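PDB 5ITG: sorbitol dehydrogenase from Gluconobacter oxydans, which oxidises D-sorbitol to L-sorbose, probably with NADP as the hydride acceptor. Local coordinates for residues R174-G179 / P211-W216; Y167-L172 / G204-R209; K152-N157 / P161-G166. All coordinates share one frame; numbering follows the deposited sequence.

Contact 1 of 3, residues R174-G179 / P211-W216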
loop_
_atom_site.group_PDB
_atom_site.type_symbol
_atom_site.label_atom_id
_atom_site.label_comp_id
_atom_site.label_asym_id
_atom_site.label_seq_id
_atom_site.Cartn_x
_atom_site.Cartn_y
_atom_site.Cartn_z
ATOM N N ARG A 174 11.204 27.353 10.364
ATOM C CA ARG A 174 11.663 28.485 9.570
ATOM C C ARG A 174 10.524 29.219 8.880
ATOM O O ARG A 174 10.504 30.456 8.851
ATOM C CB ARG A 174 12.700 28.022 8.543
ATOM C CG ARG A 174 13.950 27.447 9.192
ATOM C CD ARG A 174 15.051 27.195 8.184
ATOM N NE ARG A 174 16.194 26.549 8.813
ATOM C CZ ARG A 174 17.318 26.234 8.180
ATOM N NH1 ARG A 174 17.454 26.509 6.889
ATOM N NH2 ARG A 174 18.304 25.637 8.840
ATOM N N ARG A 175 9.572 28.463 8.335
ATOM C CA ARG A 175 8.427 29.065 7.664
ATOM C C ARG A 175 7.655 29.899 8.688
ATOM O O ARG A 175 7.246 31.027 8.410
ATOM C CB ARG A 175 7.521 27.976 7.055
ATOM C CG ARG A 175 8.172 27.196 5.897
ATOM C CD ARG A 175 7.323 25.995 5.417
ATOM N NE ARG A 175 6.125 26.399 4.679
ATOM C CZ ARG A 175 5.999 26.367 3.353
ATOM N NH1 ARG A 175 6.993 25.937 2.587
ATOM N NH2 ARG A 175 4.875 26.789 2.786
ATOM N N TRP A 176 7.480 29.341 9.881
ATOM C CA TRP A 176 6.768 30.024 10.950
ATOM C C TRP A 176 7.483 31.312 11.365
ATOM O O TRP A 176 6.886 32.393 11.369
ATOM C CB TRP A 176 6.627 29.087 12.153
ATOM C CG TRP A 176 5.950 29.697 13.351
ATOM C CD1 TRP A 176 4.958 30.633 13.347
ATOM C CD2 TRP A 176 6.175 29.357 14.722
ATOM N NE1 TRP A 176 4.550 30.897 14.634
ATOM C CE2 TRP A 176 5.282 30.126 15.497
ATOM C CE3 TRP A 176 7.047 28.476 15.372
ATOM C CZ2 TRP A 176 5.232 30.038 16.886
ATOM C CZ3 TRP A 176 6.996 28.390 16.757
ATOM C CH2 TRP A 176 6.096 29.167 17.497
ATOM N N ASP A 177 8.767 31.193 11.693
ATOM C CA ASP A 177 9.561 32.339 12.120
ATOM C C ASP A 177 9.682 33.441 11.069
ATOM O O ASP A 177 9.790 34.614 11.419
ATOM C CB ASP A 177 10.962 31.887 12.565
ATOM C CG ASP A 177 10.940 31.111 13.882
ATOM O OD1 ASP A 177 9.963 31.252 14.644
ATOM O OD2 ASP A 177 11.906 30.376 14.172
ATOM N N ALA A 178 9.661 33.075 9.790
ATOM C CA ALA A 178 9.775 34.058 8.721
ATOM C C ALA A 178 8.421 34.627 8.295
ATOM O O ALA A 178 8.344 35.457 7.391
ATOM C CB ALA A 178 10.485 33.446 7.530
ATOM N N GLY A 179 7.354 34.178 8.946
ATOM C CA GLY A 179 6.033 34.672 8.613
ATOM C C GLY A 179 5.335 33.905 7.503
ATOM O O GLY A 179 4.321 34.363 6.972
ATOM N N PRO A 211 8.237 22.599 22.519
ATOM C CA PRO A 211 6.787 22.553 22.736
ATOM C C PRO A 211 5.993 23.615 21.976
ATOM O O PRO A 211 4.956 23.312 21.384
ATOM C CB PRO A 211 6.669 22.698 24.250
ATOM C CG PRO A 211 7.884 21.957 24.728
ATOM C CD PRO A 211 8.956 22.490 23.800
ATOM N N GLU A 212 6.469 24.855 21.992
ATOM C CA GLU A 212 5.777 25.924 21.281
ATOM C C GLU A 212 5.728 25.632 19.782
ATOM O O GLU A 212 4.744 25.945 19.108
ATOM C CB GLU A 212 6.480 27.258 21.513
ATOM C CG GLU A 212 6.426 27.750 22.944
ATOM C CD GLU A 212 7.226 29.023 23.140
ATOM O OE1 GLU A 212 7.050 29.965 22.333
ATOM O OE2 GLU A 212 8.025 29.082 24.102
ATOM N N LEU A 213 6.799 25.042 19.261
ATOM C CA LEU A 213 6.871 24.707 17.843
ATOM C C LEU A 213 5.869 23.612 17.489
ATOM O O LEU A 213 5.215 23.675 16.452
ATOM C CB LEU A 213 8.279 24.234 17.474
ATOM C CG LEU A 213 8.443 23.712 16.042
ATOM C CD1 LEU A 213 8.022 24.776 15.041
ATOM C CD2 LEU A 213 9.891 23.302 15.817
ATOM N N ALA A 214 5.753 22.611 18.357
ATOM C CA ALA A 214 4.823 21.508 18.127
ATOM C C ALA A 214 3.400 22.041 18.164
ATOM O O ALA A 214 2.547 21.624 17.378
ATOM C CB ALA A 214 5.010 20.433 19.184
ATOM N N LYS A 215 3.152 22.969 19.083
ATOM C CA LYS A 215 1.833 23.570 19.212
ATOM C C LYS A 215 1.448 24.241 17.900
ATOM O O LYS A 215 0.339 24.048 17.397
ATOM C CB LYS A 215 1.824 24.602 20.345
ATOM C CG LYS A 215 0.505 25.343 20.488
ATOM C CD LYS A 215 0.583 26.440 21.546
ATOM C CE LYS A 215 -0.735 27.195 21.649
ATOM N NZ LYS A 215 -1.881 26.292 21.973
ATOM N N TRP A 216 2.375 25.019 17.344
ATOM C CA TRP A 216 2.139 25.722 16.087
ATOM C C TRP A 216 1.862 24.756 14.938
ATOM O O TRP A 216 0.938 24.966 14.151
ATOM C CB TRP A 216 3.346 26.588 15.704
ATOM C CG TRP A 216 3.081 27.432 14.486
ATOM C CD1 TRP A 216 2.328 28.572 14.429
ATOM C CD2 TRP A 216 3.495 27.160 13.139
ATOM N NE1 TRP A 216 2.243 29.023 13.133
ATOM C CE2 TRP A 216 2.950 28.176 12.322
ATOM C CE3 TRP A 216 4.270 26.155 12.543
ATOM C CZ2 TRP A 216 3.157 28.217 10.939
ATOM C CZ3 TRP A 216 4.474 26.198 11.169
ATOM C CH2 TRP A 216 3.919 27.223 10.382
#
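W176 and W216 lie flat against each other, their five-membered rings in a face-to-face stack with centroids 3.4 Å apart and planes inclined by only 13°. The two side chains run in opposite directions, so each indole overlaps the stem of the other as well as its pyrrole part. CB of W176 sits 3.5 Å above the centroid of the W216 six-membered ring, almost exactly on its normal, while CB of W216 does the same to the six-membered ring of W176 at 3.9 Å. These reciprocal CH-pi contacts make the overlap long and nearly symmetrical. The two NE1 atoms, of W176 and W216, come within 3.3 Å, but both are donors and no bond joins them. On the six-membered ring of W176, CE3 meets L213 CD1 at 3.8 Å, and farther out CH2 of W176 lies 3.8 Å from E212 O. Both tryptophans have CG anti to the backbone N (chi1 178° in W176, -174° in W216), which extends each indole across the gap between the helices. The contact joins helices 164-177 and 211-220 of the Rossmann-type domain; the first of them belongs to the connection between the parallel neighbouring strands 125-128 and 184-187. Just beyond the stack, helix 164-177 ends in a Schellman motif, with G179 at positive phi and its N bonded to W176 O at 3.0 Å. The W176 face turned from W216 has D177 OD1 near its rim. Farther out, R175 pins the same helix end to the backbone carbonyls of L118, D120 and K181, W216 also touches A182, and L213 packs on V169 and R173.

Contact 2 of 3, residues Y167-L172 / G204-R209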
loop_
_atom_site.group_PDB
_atom_site.type_symbol
_atom_site.label_atom_id
_atom_site.label_comp_id
_atom_site.label_asym_id
_atom_site.label_seq_id
_atom_site.Cartn_x
_atom_site.Cartn_y
_atom_site.Cartn_z
ATOM N N TYR A 167 14.084 17.388 8.867
ATOM C CA TYR A 167 13.909 18.275 7.718
ATOM C C TYR A 167 12.555 18.972 7.732
ATOM O O TYR A 167 12.466 20.188 7.566
ATOM C CB TYR A 167 14.038 17.484 6.415
ATOM C CG TYR A 167 15.455 17.305 5.914
ATOM C CD1 TYR A 167 16.142 18.362 5.313
ATOM C CD2 TYR A 167 16.106 16.078 6.030
ATOM C CE1 TYR A 167 17.448 18.199 4.835
ATOM C CE2 TYR A 167 17.414 15.904 5.557
ATOM C CZ TYR A 167 18.075 16.970 4.962
ATOM O OH TYR A 167 19.361 16.808 4.498
ATOM N N VAL A 168 11.502 18.185 7.922
ATOM C CA VAL A 168 10.142 18.709 7.928
ATOM C C VAL A 168 9.883 19.685 9.066
ATOM O O VAL A 168 9.380 20.783 8.841
ATOM C CB VAL A 168 9.113 17.549 7.987
ATOM C CG1 VAL A 168 7.718 18.086 8.270
ATOM C CG2 VAL A 168 9.119 16.802 6.653
ATOM N N VAL A 169 10.223 19.292 10.286
ATOM C CA VAL A 169 10.004 20.167 11.426
ATOM C C VAL A 169 10.871 21.430 11.362
ATOM O O VAL A 169 10.392 22.520 11.672
ATOM C CB VAL A 169 10.230 19.403 12.748
ATOM C CG1 VAL A 169 10.246 20.363 13.928
ATOM C CG2 VAL A 169 9.101 18.376 12.930
ATOM N N GLU A 170 12.132 21.300 10.951
ATOM C CA GLU A 170 12.992 22.480 10.841
ATOM C C GLU A 170 12.435 23.402 9.755
ATOM O O GLU A 170 12.443 24.626 9.901
ATOM C CB GLU A 170 14.433 22.073 10.505
ATOM C CG GLU A 170 15.372 23.238 10.199
ATOM C CD GLU A 170 15.608 24.179 11.384
ATOM O OE1 GLU A 170 15.052 23.957 12.483
ATOM O OE2 GLU A 170 16.363 25.156 11.206
ATOM N N ALA A 171 11.945 22.820 8.662
ATOM C CA ALA A 171 11.380 23.632 7.586
ATOM C C ALA A 171 10.152 24.388 8.101
ATOM O O ALA A 171 9.968 25.576 7.813
ATOM C CB ALA A 171 10.998 22.746 6.399
ATOM N N LEU A 172 9.313 23.698 8.868
ATOM C CA LEU A 172 8.116 24.322 9.417
ATOM C C LEU A 172 8.482 25.436 10.396
ATOM O O LEU A 172 7.828 26.479 10.434
ATOM C CB LEU A 172 7.241 23.266 10.098
ATOM C CG LEU A 172 6.532 22.336 9.103
ATOM C CD1 LEU A 172 5.940 21.138 9.815
ATOM C CD2 LEU A 172 5.453 23.126 8.369
ATOM N N GLY A 204 5.901 14.241 17.401
ATOM C CA GLY A 204 6.710 13.623 18.432
ATOM C C GLY A 204 8.090 14.254 18.414
ATOM O O GLY A 204 8.683 14.502 19.465
ATOM N N TYR A 205 8.605 14.520 17.215
ATOM C CA TYR A 205 9.915 15.140 17.070
ATOM C C TYR A 205 9.814 16.617 17.424
ATOM O O TYR A 205 10.667 17.159 18.132
ATOM C CB TYR A 205 10.425 14.984 15.635
ATOM C CG TYR A 205 11.748 15.675 15.366
ATOM C CD1 TYR A 205 11.804 17.042 15.102
ATOM C CD2 TYR A 205 12.946 14.961 15.382
ATOM C CE1 TYR A 205 13.021 17.686 14.859
ATOM C CE2 TYR A 205 14.173 15.593 15.142
ATOM C CZ TYR A 205 14.201 16.954 14.881
ATOM O OH TYR A 205 15.399 17.587 14.637
ATOM N N ALA A 206 8.763 17.262 16.929
ATOM C CA ALA A 206 8.537 18.676 17.189
ATOM C C ALA A 206 8.465 18.969 18.686
ATOM O O ALA A 206 9.022 19.963 19.158
ATOM C CB ALA A 206 7.245 19.132 16.504
ATOM N N LYS A 207 7.775 18.108 19.427
ATOM C CA LYS A 207 7.635 18.294 20.868
ATOM C C LYS A 207 8.998 18.268 21.551
ATOM O O LYS A 207 9.285 19.092 22.417
ATOM C CB LYS A 207 6.747 17.205 21.468
ATOM C CG LYS A 207 6.490 17.387 22.949
ATOM C CD LYS A 207 5.695 16.227 23.522
ATOM C CE LYS A 207 5.357 16.481 24.979
ATOM N NZ LYS A 207 4.616 17.769 25.124
ATOM N N ALA A 208 9.836 17.318 21.156
ATOM C CA ALA A 208 11.166 17.203 21.735
ATOM C C ALA A 208 11.995 18.423 21.362
ATOM O O ALA A 208 12.792 18.904 22.161
ATOM C CB ALA A 208 11.849 15.933 21.241
ATOM N N ARG A 209 11.797 18.913 20.144
ATOM C CA ARG A 209 12.524 20.076 19.642
ATOM C C ARG A 209 12.138 21.340 20.410
ATOM O O ARG A 209 13.006 22.071 20.895
ATOM C CB ARG A 209 12.231 20.260 18.150
ATOM C CG ARG A 209 12.897 21.460 17.503
ATOM C CD ARG A 209 14.392 21.254 17.333
ATOM N NE ARG A 209 15.027 22.434 16.757
ATOM C CZ ARG A 209 15.143 23.602 17.380
ATOM N NH1 ARG A 209 14.670 23.754 18.610
ATOM N NH2 ARG A 209 15.734 24.622 16.772
HETATM O O HOH W 1 14.097 22.039 14.092
#
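E170 OE1 is linked to R209 through a water that donates to this carboxylate oxygen at 2.7 Å; the same water accepts a weak bond from R209 NE at 2.9 Å. The direct separation, 4.4 Å from E170 OE1 to R209 NH2, is beyond a salt bridge, so the bridging water carries the polar link between the segments. E170 is drawn chiefly to its own helix: OE2 makes salt bridges with R173 and R174, which would hold the carboxylate in place and probably stabilise its negative charge. The two helices, 164-177 and 194-209, belong to the Rossmann-type domain, and at this point their axes approach to 9.8 Å with a signed crossing angle of -57°. Beside the water link the interface is apolar and buried. V169 is directed toward the other helix, and its CA lies 6.1 Å from that of A206, the closest CA pair between the two segments. Both methyls of V169 touch the Y205 ring and A206. CG1, anti to the backbone N (chi1 170°), lies at the ring edge in its plane, while CB and CG2 approach CD1. The Y205 ring is itself extended from its helix, CG anti to N, which carries its CD1-CE1 side to the valine. Around this pair, helix 211-220 closes one flank, with A214 and I217 on A206, while F144, V151 and L155 pack on Y205. Y205 CD1 is 3.7 Å from V169 CB, and V169 CG2 stands 4.1 Å from A206 CB.

Contact 3 of 3, residues K152-N157 / P161-G166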
loop_
_atom_site.group_PDB
_atom_site.type_symbol
_atom_site.label_atom_id
_atom_site.label_comp_id
_atom_site.label_asym_id
_atom_site.label_seq_id
_atom_site.Cartn_x
_atom_site.Cartn_y
_atom_site.Cartn_z
ATOM N N LYS A 152 18.312 11.647 17.566
ATOM C CA LYS A 152 19.035 12.353 18.615
ATOM C C LYS A 152 20.052 13.307 18.002
ATOM O O LYS A 152 20.241 14.422 18.484
ATOM C CB LYS A 152 19.735 11.353 19.537
ATOM C CG LYS A 152 18.778 10.396 20.242
ATOM C CD LYS A 152 19.525 9.372 21.095
ATOM C CE LYS A 152 20.284 10.035 22.238
ATOM N NZ LYS A 152 19.369 10.816 23.120
ATOM N N ALA A 153 20.704 12.872 16.930
ATOM C CA ALA A 153 21.690 13.713 16.265
ATOM C C ALA A 153 21.002 14.946 15.688
ATOM O O ALA A 153 21.531 16.063 15.761
ATOM C CB ALA A 153 22.390 12.929 15.159
ATOM N N ASP A 154 19.823 14.746 15.106
ATOM C CA ASP A 154 19.071 15.856 14.537
ATOM C C ASP A 154 18.694 16.828 15.642
ATOM O O ASP A 154 18.733 18.048 15.455
ATOM C CB ASP A 154 17.805 15.344 13.845
ATOM C CG ASP A 154 18.065 14.892 12.427
ATOM O OD1 ASP A 154 19.231 14.559 12.118
ATOM O OD2 ASP A 154 17.106 14.861 11.625
ATOM N N LEU A 155 18.326 16.278 16.794
ATOM C CA LEU A 155 17.942 17.090 17.938
ATOM C C LEU A 155 19.133 17.925 18.427
ATOM O O LEU A 155 18.953 19.013 18.972
ATOM C CB LEU A 155 17.408 16.180 19.054
ATOM C CG LEU A 155 15.927 16.292 19.459
ATOM C CD1 LEU A 155 15.046 16.565 18.260
ATOM C CD2 LEU A 155 15.494 15.008 20.152
ATOM N N LYS A 156 20.348 17.423 18.211
ATOM C CA LYS A 156 21.552 18.144 18.622
ATOM C C LYS A 156 21.826 19.299 17.660
ATOM O O LYS A 156 22.133 20.410 18.092
ATOM C CB LYS A 156 22.755 17.198 18.667
ATOM C CG LYS A 156 24.027 17.827 19.233
ATOM C CD LYS A 156 25.091 16.766 19.511
ATOM C CE LYS A 156 26.356 17.378 20.104
ATOM N NZ LYS A 156 27.365 16.335 20.448
ATOM N N ASN A 157 21.719 19.037 16.360
ATOM C CA ASN A 157 21.921 20.073 15.350
ATOM C C ASN A 157 20.730 20.121 14.390
ATOM O O ASN A 157 20.850 19.778 13.212
ATOM C CB ASN A 157 23.213 19.829 14.561
ATOM C CG ASN A 157 24.457 20.082 15.393
ATOM O OD1 ASN A 157 24.907 19.212 16.141
ATOM N ND2 ASN A 157 25.009 21.289 15.280
ATOM N N PRO A 161 19.664 18.813 9.789
ATOM C CA PRO A 161 19.120 17.474 10.036
ATOM C C PRO A 161 19.384 16.473 8.915
ATOM O O PRO A 161 19.749 16.859 7.803
ATOM C CB PRO A 161 17.636 17.754 10.193
ATOM C CG PRO A 161 17.417 18.763 9.115
ATOM C CD PRO A 161 18.601 19.711 9.293
ATOM N N SER A 162 19.192 15.190 9.218
ATOM C CA SER A 162 19.374 14.131 8.228
ATOM C C SER A 162 18.117 13.260 8.129
ATOM O O SER A 162 17.961 12.500 7.176
ATOM C CB SER A 162 20.566 13.241 8.590
ATOM O OG SER A 162 20.282 12.463 9.738
ATOM N N THR A 163 17.225 13.359 9.112
ATOM C CA THR A 163 16.002 12.553 9.087
ATOM C C THR A 163 14.839 13.352 8.514
ATOM O O THR A 163 14.841 14.586 8.550
ATOM C CB THR A 163 15.600 12.056 10.497
ATOM O OG1 THR A 163 15.098 13.150 11.272
ATOM C CG2 THR A 163 16.794 11.436 11.209
ATOM N N VAL A 164 13.845 12.647 7.984
ATOM C CA VAL A 164 12.684 13.312 7.409
ATOM C C VAL A 164 12.036 14.165 8.489
ATOM O O VAL A 164 11.582 15.273 8.229
ATOM C CB VAL A 164 11.658 12.279 6.837
ATOM C CG1 VAL A 164 11.039 11.459 7.958
ATOM C CG2 VAL A 164 10.592 12.996 6.024
ATOM N N PHE A 165 12.016 13.651 9.714
ATOM C CA PHE A 165 11.431 14.378 10.838
ATOM C C PHE A 165 12.167 15.703 11.029
ATOM O O PHE A 165 11.548 16.761 11.165
ATOM C CB PHE A 165 11.550 13.547 12.113
ATOM C CG PHE A 165 11.230 12.102 11.914
ATOM C CD1 PHE A 165 9.943 11.702 11.567
ATOM C CD2 PHE A 165 12.217 11.138 12.047
ATOM C CE1 PHE A 165 9.646 10.358 11.352
ATOM C CE2 PHE A 165 11.932 9.796 11.837
ATOM C CZ PHE A 165 10.639 9.405 11.487
ATOM N N GLY A 166 13.495 15.631 11.043
ATOM C CA GLY A 166 14.301 16.824 11.220
ATOM C C GLY A 166 14.109 17.849 10.115
ATOM O O GLY A 166 13.990 19.043 10.390
#
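The end of helix 149-156 comes against the start of helix 164-177 with D154 and P161 only 4.8 Å apart at their CA atoms, and the chain between them turns back within a few residues. The contact is carried by a single buried carboxylate. D154 sends its CG anti to the carbonyl carbon (chi1 -85°), which lays both oxygens against the backbone of P161-G166. OD1 of D154 takes the N-H of S162 at 3.0 Å on its syn side, 28° out of the carboxylate plane, and S162 OG adds a weak bond to the same oxygen. OD2 takes two sound bonds, with a weak third from S162 N. T163 N approaches D154 OD2 at 2.9 Å along its syn lone pair, and T163 OG1 donates to it at 2.7 Å from above the carboxylate plane, 46° out of it. The hydroxyl is placed for this by its position between the backbone N and the carbonyl carbon, and it works both ways: while its proton goes to D154, T163 OG1 accepts from G166 N at 3.0 Å. The aspartate is thus a second-shell partner, consistent with holding the threonine hydroxyl in its capping rotation. With several donors at the amino end of a helix converging on it, D154 is likely to be stabilised as the anion. Carbon atoms also crowd OD2 of D154: P161 CB at 3.3 Å and G166 CA at 3.4 Å. Y205 of helix 194-209 packs on D154. T163 at the N-cap with its capping bond to G166 N is the classic side-chain N-cap, here reinforced by an aspartate of the preceding helix, at the start of helix 164-177 in the Rossmann-type domain.

How the contacts relate
All three contacts use helix 164-177, which contact 3 meets at its start, contact 2 in its middle and contact 1 at its end. Contact 2 is the middle member, its centre about 9 Å from those of contacts 1 and 3, whose centres are about 17 Å apart and whose nearest atoms stay about 6 Å apart. Contacts 1 and 2 meet where L213 CD2 packs on V169 CG1 at 3.5 Å; contacts 2 and 3 meet where Y205 OH lies 3.4 Å from D154 CB. Helices 194-209 and 211-220, consecutive in the chain, supply the partners for contacts 2 and 1. The enzyme is in its substrate-free form, and each contact lies 26 to 32 Å from the chain's centre.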